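Local coordinates for protein second substrate binding domain of putative amino acid ABC transporter (Streptococcus pneumoniae, PDB 4OEN) that probably captures an amino acid outside the cell and delivers it to the membrane part of an ABC transporter, as type II periplasmic binding proteins do, at residues F18-S21 and Y25-I28; E31-I36 and I44-P49; A68-T73 and A186-K191; L93-K96 and N100-S103; A119-L124 and I135-D140. One frame throughout, in Å; residues are numbered along the deposited sequence.

Contact 1 (F18-S21 and Y25-I28)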
# COMPACT_ATOMS: atom_id res chain seq x y z
N PHE A 18 -2.17 -1.69 10.93
CA PHE A 18 -1.13 -2.07 11.87
C PHE A 18 -1.55 -1.73 13.29
O PHE A 18 -2.50 -0.97 13.50
CB PHE A 18 0.21 -1.41 11.51
CG PHE A 18 0.15 0.10 11.49
CD1 PHE A 18 0.66 0.83 12.55
CD2 PHE A 18 -0.41 0.78 10.41
CE1 PHE A 18 0.62 2.22 12.54
CE2 PHE A 18 -0.46 2.16 10.39
CZ PHE A 18 0.06 2.88 11.45
N GLN A 19 -0.86 -2.31 14.25
CA GLN A 19 -1.13 -2.08 15.66
C GLN A 19 -0.39 -0.83 16.16
O GLN A 19 0.81 -0.68 15.94
CB GLN A 19 -0.72 -3.32 16.47
CG GLN A 19 -1.53 -3.57 17.73
CD GLN A 19 -1.11 -4.85 18.44
OE1 GLN A 19 -0.27 -5.60 17.94
NE2 GLN A 19 -1.68 -5.10 19.61
N ASN A 20 -1.10 0.07 16.83
CA ASN A 20 -0.44 1.24 17.41
C ASN A 20 0.08 0.92 18.81
O ASN A 20 -0.07 -0.21 19.28
CB ASN A 20 -1.38 2.45 17.43
CG ASN A 20 -2.64 2.22 18.25
OD1 ASN A 20 -2.70 1.36 19.12
ND2 ASN A 20 -3.67 3.01 17.97
N SER A 21 0.66 1.91 19.48
CA SER A 21 1.27 1.70 20.79
C SER A 21 0.23 1.34 21.85
O SER A 21 0.57 0.78 22.90
CB SER A 21 2.04 2.96 21.22
OG SER A 21 1.21 4.10 21.17
N TYR A 25 -5.82 -1.61 16.34
CA TYR A 25 -5.43 -1.64 14.94
C TYR A 25 -5.88 -0.34 14.27
O TYR A 25 -7.03 0.08 14.37
CB TYR A 25 -5.99 -2.89 14.23
CG TYR A 25 -5.24 -4.10 14.74
CD1 TYR A 25 -4.04 -4.51 14.17
CD2 TYR A 25 -5.70 -4.78 15.86
CE1 TYR A 25 -3.33 -5.60 14.69
CE2 TYR A 25 -4.99 -5.86 16.38
CZ TYR A 25 -3.82 -6.26 15.80
OH TYR A 25 -3.14 -7.33 16.34
N THR A 26 -4.91 0.32 13.65
CA THR A 26 -5.15 1.61 13.01
C THR A 26 -4.62 1.50 11.59
O THR A 26 -4.31 0.40 11.13
CB THR A 26 -4.47 2.76 13.80
OG1 THR A 26 -4.88 4.02 13.26
CG2 THR A 26 -2.95 2.66 13.72
N GLY A 27 -4.54 2.62 10.87
CA GLY A 27 -4.00 2.60 9.52
C GLY A 27 -5.00 3.16 8.53
O GLY A 27 -6.16 3.34 8.87
N ILE A 28 -4.56 3.41 7.30
CA ILE A 28 -5.44 3.94 6.26
C ILE A 28 -6.74 3.14 6.12
O ILE A 28 -7.84 3.71 6.06
CB ILE A 28 -4.71 3.94 4.90
CG1 ILE A 28 -3.49 4.85 4.97
CG2 ILE A 28 -5.67 4.29 3.77
CD1 ILE A 28 -2.62 4.79 3.71
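With CG set between its own backbone N and carbonyl carbon (chi1 59°), the Phe18 side chain lies alongside that of Thr26, both pointing the same way. Thr26 puts OG1 anti to its backbone N (chi1 -172°). This turns its methyl CG2 over one face of the Phe18 ring, 4.0 Å from the centroid, a CH-pi contact. A beta-branched threonine suits the place because its branches part company, the methyl going to the ring and OG1 to a hydrogen bond with Tyr221 OH. Gly27 CA comes within 3.7 Å of Phe18 CE2; at these backbone angles a CB would jam against the preceding carbonyl O and crowd the ring, so a bare CA fits.

On the ribbon's other face, the extended Gln19 chain lays CG over the Tyr25 ring, amide and ring planes 16° apart. Its methylenes supply hydrocarbon for the tyrosine face while its amide stays at the exposed surface. Between the faces, Thr26 N gives a nearly straight bond to Phe18 O (2.7 Å), and Phe18 N returns one to Thr26 O (3.0 Å). One hydrogen-bonded pair, Phe18 with Thr26, beside one non-hydrogen-bonded pair, Gln19 with Tyr25, is the ladder of a short antiparallel beta hairpin.

Contact 2 (E31-I36 and I44-P49)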
# COMPACT_ATOMS: atom_id res chain seq x y z
N GLU A 31 -9.16 3.42 9.25
CA GLU A 31 -9.85 4.70 9.29
C GLU A 31 -10.86 4.84 8.16
O GLU A 31 -11.94 5.37 8.36
CB GLU A 31 -8.85 5.85 9.26
CG GLU A 31 -8.02 5.92 10.53
CD GLU A 31 -7.36 7.27 10.75
OE1 GLU A 31 -7.98 8.32 10.46
OE2 GLU A 31 -6.21 7.28 11.22
N LEU A 32 -10.49 4.36 6.97
CA LEU A 32 -11.34 4.51 5.80
C LEU A 32 -12.63 3.70 5.93
O LEU A 32 -13.71 4.21 5.69
CB LEU A 32 -10.58 4.11 4.54
CG LEU A 32 -11.38 4.13 3.24
CD1 LEU A 32 -11.83 5.53 2.91
CD2 LEU A 32 -10.55 3.52 2.14
N ILE A 33 -12.54 2.43 6.34
CA ILE A 33 -13.76 1.65 6.41
C ILE A 33 -14.70 2.20 7.50
O ILE A 33 -15.92 2.24 7.31
CB ILE A 33 -13.48 0.13 6.64
CG1 ILE A 33 -14.75 -0.68 6.36
CG2 ILE A 33 -12.88 -0.14 8.02
CD1 ILE A 33 -15.27 -0.51 4.95
N LYS A 34 -14.14 2.65 8.61
CA LYS A 34 -14.95 3.26 9.66
C LYS A 34 -15.65 4.53 9.20
O LYS A 34 -16.81 4.75 9.53
CB LYS A 34 -14.09 3.57 10.88
CG LYS A 34 -13.61 2.32 11.58
CD LYS A 34 -12.62 2.66 12.66
CE LYS A 34 -11.92 1.41 13.14
NZ LYS A 34 -10.99 1.69 14.26
N ALA A 35 -14.94 5.38 8.45
CA ALA A 35 -15.54 6.61 7.94
C ALA A 35 -16.64 6.33 6.92
O ALA A 35 -17.64 7.06 6.85
CB ALA A 35 -14.48 7.52 7.34
N ILE A 36 -16.43 5.29 6.11
CA ILE A 36 -17.41 4.93 5.10
C ILE A 36 -18.65 4.35 5.77
O ILE A 36 -19.77 4.68 5.41
CB ILE A 36 -16.80 3.95 4.09
CG1 ILE A 36 -15.83 4.71 3.19
CG2 ILE A 36 -17.87 3.25 3.26
CD1 ILE A 36 -15.14 3.88 2.12
N ILE A 44 -20.32 -1.94 11.40
CA ILE A 44 -19.32 -2.95 11.10
C ILE A 44 -18.69 -3.49 12.36
O ILE A 44 -18.68 -2.84 13.41
CB ILE A 44 -18.18 -2.40 10.22
CG1 ILE A 44 -17.52 -1.20 10.90
CG2 ILE A 44 -18.68 -2.05 8.82
CD1 ILE A 44 -16.34 -0.61 10.09
N GLU A 45 -18.21 -4.72 12.25
CA GLU A 45 -17.30 -5.29 13.23
C GLU A 45 -16.03 -5.60 12.45
O GLU A 45 -16.08 -6.26 11.43
CB GLU A 45 -17.85 -6.56 13.86
CG GLU A 45 -16.84 -7.24 14.77
CD GLU A 45 -17.17 -8.70 15.03
OE1 GLU A 45 -18.10 -9.23 14.38
OE2 GLU A 45 -16.50 -9.32 15.88
N ILE A 46 -14.90 -5.12 12.94
CA ILE A 46 -13.63 -5.35 12.27
C ILE A 46 -12.88 -6.47 12.99
O ILE A 46 -12.82 -6.50 14.21
CB ILE A 46 -12.76 -4.08 12.23
CG1 ILE A 46 -13.46 -2.98 11.44
CG2 ILE A 46 -11.41 -4.37 11.64
CD1 ILE A 46 -12.73 -1.63 11.46
N THR A 47 -12.34 -7.38 12.20
CA THR A 47 -11.47 -8.42 12.75
C THR A 47 -10.13 -8.34 12.04
O THR A 47 -10.05 -7.86 10.91
CB THR A 47 -12.08 -9.82 12.58
OG1 THR A 47 -12.22 -10.13 11.19
CG2 THR A 47 -13.44 -9.89 13.25
N ASN A 48 -9.07 -8.80 12.70
CA ASN A 48 -7.74 -8.74 12.10
C ASN A 48 -7.03 -10.08 12.19
O ASN A 48 -6.00 -10.19 12.86
CB ASN A 48 -6.91 -7.64 12.79
CG ASN A 48 -7.56 -6.27 12.68
OD1 ASN A 48 -8.43 -5.91 13.48
ND2 ASN A 48 -7.13 -5.49 11.68
N PRO A 49 -7.59 -11.10 11.53
CA PRO A 49 -7.06 -12.47 11.63
C PRO A 49 -5.84 -12.72 10.75
O PRO A 49 -5.26 -13.80 10.81
CB PRO A 49 -8.25 -13.32 11.16
CG PRO A 49 -8.92 -12.46 10.14
CD PRO A 49 -8.79 -11.04 10.67
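Ile46 CD1 is gripped between two residues of the helix: Ile33 CG2 lies 3.8 Å away and Lys34 CE 3.6 Å away. The inner part of the contact is made by aliphatic side chains. Ile33, which is buried, and Ile46 lie alongside each other and point opposite ways, while Ile44 crosses Ile33 at a slant and sets its CD1 4.1 Å from Ile33 CG2 and 4.0 Å from the carbonyl Ile33 O. Ile44 and Ile46, two apart on the strand, both face the helix, and together with Ile33 and Lys34 they fill the 10.0 Å between the axes of helix 31-36 and strand 44-47. In Ile44 the CG1-CD1 arm stands between the backbone N and the carbonyl carbon (chi1 57°), from where CD1 reaches the helix backbone as well as the side chain. Isoleucine suits a strand through its beta branch and fills the interface with two methyl-bearing arms.

The outer border differs in exposure, not in closeness. Lys34 is exposed, and its extended chain passes Ile46 crosswise, touching it through CE before running on to the ammonium group. Lysine serves both purposes here, hydrocarbon inward and charge outward. Inward, Ile33 is also packed against Phe201 of helix 195-210, and Ile44 against Ile7 of strand 5-8. The helix and strand directions stand 169° apart. Strands 5-8 and 44-47 are parallel neighbours, and helix 28-40 runs back between them in the chain: a beta-alpha-beta crossover of the periplasmic binding protein type II fold.

Contact 3 (A68-T73 and A186-K191). With ACT (acetate ion), chain H.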
# COMPACT_ATOMS: atom_id res chain seq x y z
N ALA A 68 -7.44 -4.64 3.30
CA ALA A 68 -6.12 -4.98 3.82
C ALA A 68 -5.03 -4.64 2.82
O ALA A 68 -4.20 -5.49 2.50
CB ALA A 68 -6.04 -6.49 4.19
N GLY A 69 -5.04 -3.41 2.30
CA GLY A 69 -4.10 -3.03 1.26
C GLY A 69 -4.09 -4.03 0.13
O GLY A 69 -3.04 -4.35 -0.43
N MET A 70 -5.28 -4.51 -0.21
CA MET A 70 -5.45 -5.65 -1.12
C MET A 70 -5.35 -5.25 -2.58
O MET A 70 -6.12 -4.41 -3.06
CB MET A 70 -6.79 -6.31 -0.86
CG MET A 70 -7.08 -7.50 -1.75
SD MET A 70 -8.61 -8.30 -1.20
CE MET A 70 -8.70 -9.69 -2.33
N SER A 71 -4.41 -5.87 -3.29
CA SER A 71 -4.18 -5.56 -4.69
C SER A 71 -5.28 -6.15 -5.56
O SER A 71 -5.66 -7.31 -5.40
CB SER A 71 -2.83 -6.12 -5.15
OG SER A 71 -1.76 -5.55 -4.42
N VAL A 72 -5.78 -5.33 -6.49
CA VAL A 72 -6.73 -5.79 -7.49
C VAL A 72 -5.97 -6.54 -8.57
O VAL A 72 -5.05 -6.00 -9.17
CB VAL A 72 -7.52 -4.63 -8.11
CG1 VAL A 72 -8.44 -5.14 -9.23
CG2 VAL A 72 -8.31 -3.90 -7.02
N THR A 73 -6.33 -7.80 -8.77
CA THR A 73 -5.72 -8.62 -9.82
C THR A 73 -6.80 -9.42 -10.52
O THR A 73 -7.83 -9.72 -9.92
CB THR A 73 -4.66 -9.61 -9.27
OG1 THR A 73 -5.33 -10.67 -8.56
CG2 THR A 73 -3.65 -8.91 -8.35
N ALA A 186 -8.06 -2.06 -3.34
CA ALA A 186 -9.51 -1.95 -3.17
C ALA A 186 -10.05 -2.83 -2.06
O ALA A 186 -9.38 -3.73 -1.58
CB ALA A 186 -10.22 -2.29 -4.48
N PHE A 187 -11.28 -2.53 -1.67
CA PHE A 187 -12.09 -3.34 -0.76
C PHE A 187 -12.73 -4.47 -1.57
O PHE A 187 -12.94 -4.30 -2.78
CB PHE A 187 -13.14 -2.40 -0.12
CG PHE A 187 -14.20 -3.09 0.69
CD1 PHE A 187 -13.97 -3.46 2.01
CD2 PHE A 187 -15.46 -3.31 0.15
CE1 PHE A 187 -14.97 -4.08 2.77
CE2 PHE A 187 -16.46 -3.92 0.90
CZ PHE A 187 -16.21 -4.31 2.21
N ALA A 188 -13.00 -5.61 -0.94
CA ALA A 188 -13.56 -6.73 -1.70
C ALA A 188 -14.62 -7.48 -0.92
O ALA A 188 -14.57 -7.55 0.31
CB ALA A 188 -12.45 -7.71 -2.12
N VAL A 189 -15.57 -8.05 -1.66
CA VAL A 189 -16.56 -8.98 -1.12
C VAL A 189 -16.45 -10.27 -1.92
O VAL A 189 -15.79 -10.31 -2.98
CB VAL A 189 -17.99 -8.42 -1.20
CG1 VAL A 189 -18.08 -7.10 -0.41
CG2 VAL A 189 -18.39 -8.19 -2.63
N LYS A 190 -17.06 -11.34 -1.42
CA LYS A 190 -17.09 -12.57 -2.19
C LYS A 190 -17.85 -12.33 -3.50
O LYS A 190 -18.89 -11.69 -3.49
CB LYS A 190 -17.73 -13.70 -1.38
CG LYS A 190 -17.72 -15.04 -2.11
CD LYS A 190 -18.32 -16.14 -1.25
CE LYS A 190 -18.30 -17.47 -1.98
NZ LYS A 190 -18.85 -18.54 -1.13
N LYS A 191 -17.31 -12.83 -4.62
CA LYS A 191 -17.96 -12.69 -5.92
C LYS A 191 -19.43 -13.08 -5.83
O LYS A 191 -19.77 -14.18 -5.37
CB LYS A 191 -17.26 -13.54 -6.98
CG LYS A 191 -17.85 -13.38 -8.39
CD LYS A 191 -17.02 -14.09 -9.47
CE LYS A 191 -17.46 -15.53 -9.68
NZ LYS A 191 -16.57 -16.27 -10.63
C ACT H . -1.26 -8.10 -1.76
O ACT H . -0.96 -9.32 -1.71
OXT ACT H . -2.48 -7.85 -1.88
CH3 ACT H . -0.23 -7.02 -1.70
O HOH W 1 -7.83 -3.41 0.68
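Met70 stretches its side chain past Ala186 to Ala188, ending with SD 4.0 Å from Ala188 CB. The chain is extended throughout, with CG anti to the backbone N (chi1 180°), and that length lets a loop residue reach from beside Ala186 to Ala188. Long, unbranched and apolar, methionine can make this reach and also meet Phe51 and Ile55 of helix 51-60 and Phe82 of strand 80-82. Two residues on, Val72 sets CG2 3.6 Å from Ala186 CB. Small alanines at 186 and 188 let the loop lie close to segment 186-191.

The backbones are joined as well. Ala186 N donates to Met70 O over 3.1 Å, with 161° at the hydrogen. The carbonyl of Ala186 turns to a water, which donates to Ala186 O (2.8 Å) and accepts from Ala68 N and Met70 N, both at 2.9 Å. One water thus links three backbone groups, two of the loop and one of segment 186-191.

The far side of the loop faces a different partner: Ser71 N points almost straight at an acetate oxygen, OXT, 3.1 Å away, and Arg76 also binds this ion. The acetate probably came from the crystallisation liquor. A carboxylate held by a loop backbone NH and an arginine is nevertheless consistent with the way family 3 solute-binding proteins hold the alpha-carboxylate of an amino acid ligand in the cleft between their lobes.

Contact 4 (L93-K96 and N100-S103)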
# COMPACT_ATOMS: atom_id res chain seq x y z
N LEU A 93 11.51 5.56 -6.40
CA LEU A 93 12.90 5.66 -5.97
C LEU A 93 13.03 6.38 -4.63
O LEU A 93 12.36 7.40 -4.39
CB LEU A 93 13.73 6.41 -7.03
CG LEU A 93 15.24 6.23 -6.89
CD1 LEU A 93 15.69 4.91 -7.50
CD2 LEU A 93 15.99 7.42 -7.51
N GLY A 94 13.90 5.89 -3.76
CA GLY A 94 14.21 6.56 -2.49
C GLY A 94 15.69 6.87 -2.40
O GLY A 94 16.51 6.05 -2.80
N VAL A 95 16.03 8.07 -1.93
CA VAL A 95 17.42 8.45 -1.66
C VAL A 95 17.53 9.22 -0.34
O VAL A 95 16.53 9.70 0.20
CB VAL A 95 18.01 9.32 -2.81
CG1 VAL A 95 18.06 8.54 -4.11
CG2 VAL A 95 17.22 10.62 -2.98
N LYS A 96 18.74 9.34 0.19
CA LYS A 96 18.96 10.20 1.35
C LYS A 96 18.68 11.66 1.02
O LYS A 96 18.79 12.08 -0.14
CB LYS A 96 20.38 10.04 1.88
CG LYS A 96 20.70 8.61 2.27
CD LYS A 96 22.11 8.49 2.84
CE LYS A 96 22.23 9.21 4.17
NZ LYS A 96 23.61 9.09 4.72
N ASN A 100 22.01 14.03 -4.67
CA ASN A 100 21.91 14.82 -5.90
C ASN A 100 20.91 14.26 -6.92
O ASN A 100 20.45 14.98 -7.82
CB ASN A 100 23.30 14.90 -6.55
CG ASN A 100 23.42 16.05 -7.52
OD1 ASN A 100 22.60 16.96 -7.53
ND2 ASN A 100 24.47 16.01 -8.34
N ILE A 101 20.57 12.99 -6.77
CA ILE A 101 19.82 12.25 -7.78
C ILE A 101 18.40 12.77 -7.97
O ILE A 101 17.62 12.84 -7.02
CB ILE A 101 19.79 10.74 -7.42
CG1 ILE A 101 21.22 10.18 -7.45
CG2 ILE A 101 18.87 9.99 -8.37
CD1 ILE A 101 21.36 8.79 -6.91
N ALA A 102 18.07 13.14 -9.21
CA ALA A 102 16.80 13.80 -9.52
C ALA A 102 16.12 13.25 -10.78
O ALA A 102 15.10 13.79 -11.22
CB ALA A 102 17.02 15.29 -9.65
N SER A 103 16.68 12.18 -11.34
CA SER A 103 16.11 11.52 -12.51
C SER A 103 16.71 10.13 -12.62
O SER A 103 17.73 9.84 -12.02
CB SER A 103 16.39 12.30 -13.78
OG SER A 103 17.76 12.26 -14.13
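Leu93 makes the first contact, presenting CD2 to Ile101 CG2 at 4.0 Å. A first torsion of -163° swings CG to the side opposite the backbone N and carries the branched end out from the strand, where it meets the isoleucine roughly perpendicular to it. The same leucine is packed against Leu107 and Ile177, so it belongs to a wider apolar cluster, and its forked end suits a place with several hydrocarbon neighbours. Gly94 follows, where the strand alternates to its other side; its backbone is paired with Val156 of strand 155-159. At Val95 the side chain returns to the face of Leu93, and CG1 approaches Ile101 CD1 at 4.3 Å, a looser touch. Valine is compact and beta-branched, well suited to an extended strand, and Pro176 and Ala155 pack on it too. Lys96 ends the segment, its NZ hydrogen-bonded to Asn149 O.

One residue therefore answers two. Ile101 directs CG2 at Leu93 and its longer CG1-CD1 arm at Val95; its branches separate at CB, so a single side chain meets both. The loop backbone is held independently: Ile101 N bonds to Ser99 OG and Ala102 N to Asp106 OD2. No hydrogen bond spans the two segments, and all three touching residues are buried. Cohesion here accordingly rests on dispersion and the exclusion of water, with Ile101 as the residue of segment 100-103 that packs on the strand.

Contact 5 (A119-L124 and I135-D140)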
# COMPACT_ATOMS: atom_id res chain seq x y z
N ALA A 119 7.86 -6.12 -6.94
CA ALA A 119 7.53 -5.34 -8.13
C ALA A 119 8.58 -4.28 -8.40
O ALA A 119 8.85 -3.97 -9.55
CB ALA A 119 6.17 -4.71 -8.01
N SER A 120 9.17 -3.72 -7.33
CA SER A 120 10.27 -2.77 -7.48
C SER A 120 11.44 -3.41 -8.22
O SER A 120 12.08 -2.79 -9.07
CB SER A 120 10.70 -2.26 -6.11
OG SER A 120 9.68 -1.44 -5.54
N GLN A 121 11.71 -4.67 -7.90
CA GLN A 121 12.80 -5.38 -8.58
C GLN A 121 12.52 -5.62 -10.06
O GLN A 121 13.41 -5.52 -10.88
CB GLN A 121 13.07 -6.71 -7.88
CG GLN A 121 14.20 -7.53 -8.53
CD GLN A 121 14.33 -8.88 -7.90
OE1 GLN A 121 13.34 -9.56 -7.67
NE2 GLN A 121 15.56 -9.29 -7.59
N THR A 122 11.28 -5.97 -10.39
CA THR A 122 10.86 -6.13 -11.77
C THR A 122 11.09 -4.83 -12.56
O THR A 122 11.69 -4.84 -13.63
CB THR A 122 9.39 -6.52 -11.84
OG1 THR A 122 9.16 -7.68 -11.00
CG2 THR A 122 8.98 -6.82 -13.26
N PHE A 123 10.62 -3.72 -12.01
CA PHE A 123 10.81 -2.43 -12.68
C PHE A 123 12.30 -2.16 -12.89
O PHE A 123 12.73 -1.84 -14.01
CB PHE A 123 10.16 -1.30 -11.87
CG PHE A 123 10.40 0.07 -12.43
CD1 PHE A 123 9.56 0.60 -13.39
CD2 PHE A 123 11.49 0.81 -12.03
CE1 PHE A 123 9.79 1.87 -13.91
CE2 PHE A 123 11.74 2.06 -12.55
CZ PHE A 123 10.89 2.60 -13.48
N LEU A 124 13.10 -2.30 -11.85
CA LEU A 124 14.51 -1.95 -11.97
C LEU A 124 15.21 -2.84 -12.98
O LEU A 124 16.08 -2.41 -13.72
CB LEU A 124 15.24 -2.07 -10.63
CG LEU A 124 15.15 -0.97 -9.60
CD1 LEU A 124 16.11 -1.32 -8.49
CD2 LEU A 124 15.55 0.38 -10.24
N ILE A 135 22.41 -2.95 -9.94
CA ILE A 135 21.39 -3.32 -8.97
C ILE A 135 22.04 -4.17 -7.89
O ILE A 135 22.78 -5.11 -8.20
CB ILE A 135 20.24 -4.11 -9.62
CG1 ILE A 135 19.54 -3.27 -10.67
CG2 ILE A 135 19.24 -4.58 -8.55
CD1 ILE A 135 18.46 -4.06 -11.44
N LYS A 136 21.80 -3.82 -6.64
CA LYS A 136 22.18 -4.67 -5.52
C LYS A 136 20.91 -5.19 -4.89
O LYS A 136 20.02 -4.43 -4.50
CB LYS A 136 23.05 -3.92 -4.51
CG LYS A 136 23.48 -4.79 -3.34
CD LYS A 136 24.54 -4.11 -2.49
CE LYS A 136 24.93 -4.97 -1.30
NZ LYS A 136 25.38 -6.34 -1.72
N THR A 137 20.82 -6.51 -4.80
CA THR A 137 19.62 -7.18 -4.32
C THR A 137 19.70 -7.57 -2.86
O THR A 137 20.71 -8.11 -2.40
CB THR A 137 19.37 -8.41 -5.17
OG1 THR A 137 19.39 -8.02 -6.55
CG2 THR A 137 18.04 -9.07 -4.83
N PHE A 138 18.62 -7.29 -2.14
CA PHE A 138 18.54 -7.57 -0.72
C PHE A 138 17.40 -8.52 -0.37
O PHE A 138 16.34 -8.50 -0.99
CB PHE A 138 18.37 -6.28 0.06
CG PHE A 138 19.54 -5.37 -0.05
CD1 PHE A 138 20.56 -5.42 0.88
CD2 PHE A 138 19.63 -4.45 -1.09
CE1 PHE A 138 21.64 -4.57 0.79
CE2 PHE A 138 20.71 -3.61 -1.19
CZ PHE A 138 21.71 -3.66 -0.25
N ALA A 139 17.63 -9.31 0.66
CA ALA A 139 16.65 -10.29 1.12
C ALA A 139 15.61 -9.67 2.04
O ALA A 139 14.51 -10.18 2.18
CB ALA A 139 17.34 -11.42 1.81
N ASP A 140 15.97 -8.56 2.68
CA ASP A 140 15.05 -7.88 3.59
C ASP A 140 15.27 -6.38 3.54
O ASP A 140 16.35 -5.92 3.18
CB ASP A 140 15.22 -8.39 5.03
CG ASP A 140 16.64 -8.25 5.54
OD1 ASP A 140 17.03 -7.14 5.93
OD2 ASP A 140 17.37 -9.27 5.59
O HOH W 2 17.49 -7.66 -8.53
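The carboxamide of Gln121 meets Thr137 through its nitrogen: NE2 stands 3.7 Å from the methyl CG2, which sits obliquely, out of the amide plane, and the two side chains cross at about a right angle. Both ends of this flat group are engaged. OE1 accepts from Gly117 N, while NE2 donates to Asn116 OD1 and to a water at 2.7 Å. That water lies 2.8 Å from Thr137 OG1 and so bridges helix and strand where the side chains do not bond directly. With partners at both OE1 and NE2, the amide's rotation is fixed. The extended chain brings it across from the helix; glutamine has the reach and the paired donor and acceptor for this border. On the threonine, CG2 makes only van der Waals contact with NE2, while OG1 reaches the water.

Deeper in, the contact becomes apolar. Ile135 extends its CG1-CD1 arm to the helix, where CD1 lies 3.9 Å from Leu124 CB and 3.7 Å from Leu124 O. Leu124 O takes a hydrogen bond from Tyr133 OH; CD1 merely packs against it. Leucine suits the buried side of the helix, since its branched end can turn to the sheet: Leu124 packs on Val112 and Val114 of strand 111-115 and on Met157. Ile135 meets Val114 as well, so both side chains share the surface of strand 111-115.

Strand 134-138 runs parallel to strand 111-115, with helices 119-126 and 128-131 in the connection, the first packed on the strands: a beta-alpha-beta crossover in an alpha/beta lobe of the type II binding-protein fold.

From the N terminus, contact 1 closes first, forming the hairpin of strands 18-19 and 25-26 with three residues between its segments. Its second strand leads into helix 28-40, which contact 2 ties back to strand 44-47; Tyr25 and Asn48 touch where the two meet. Contact 3 then opens at 68-73 and closes only at 186-191, after 112 intervening residues. Contacts 4 and 5 are nested inside that long loop, in series with each other: contact 4 fastens the turn after strand 87-96, and contact 5 ties helix 119-126 to strand 134-138. Contacts 2 and 3 touch through Ile33 and Phe187, whereas contacts 4 and 5 lie across the chain's centre from contact 2. Contacts 2 to 5 all reach the main mixed sheet.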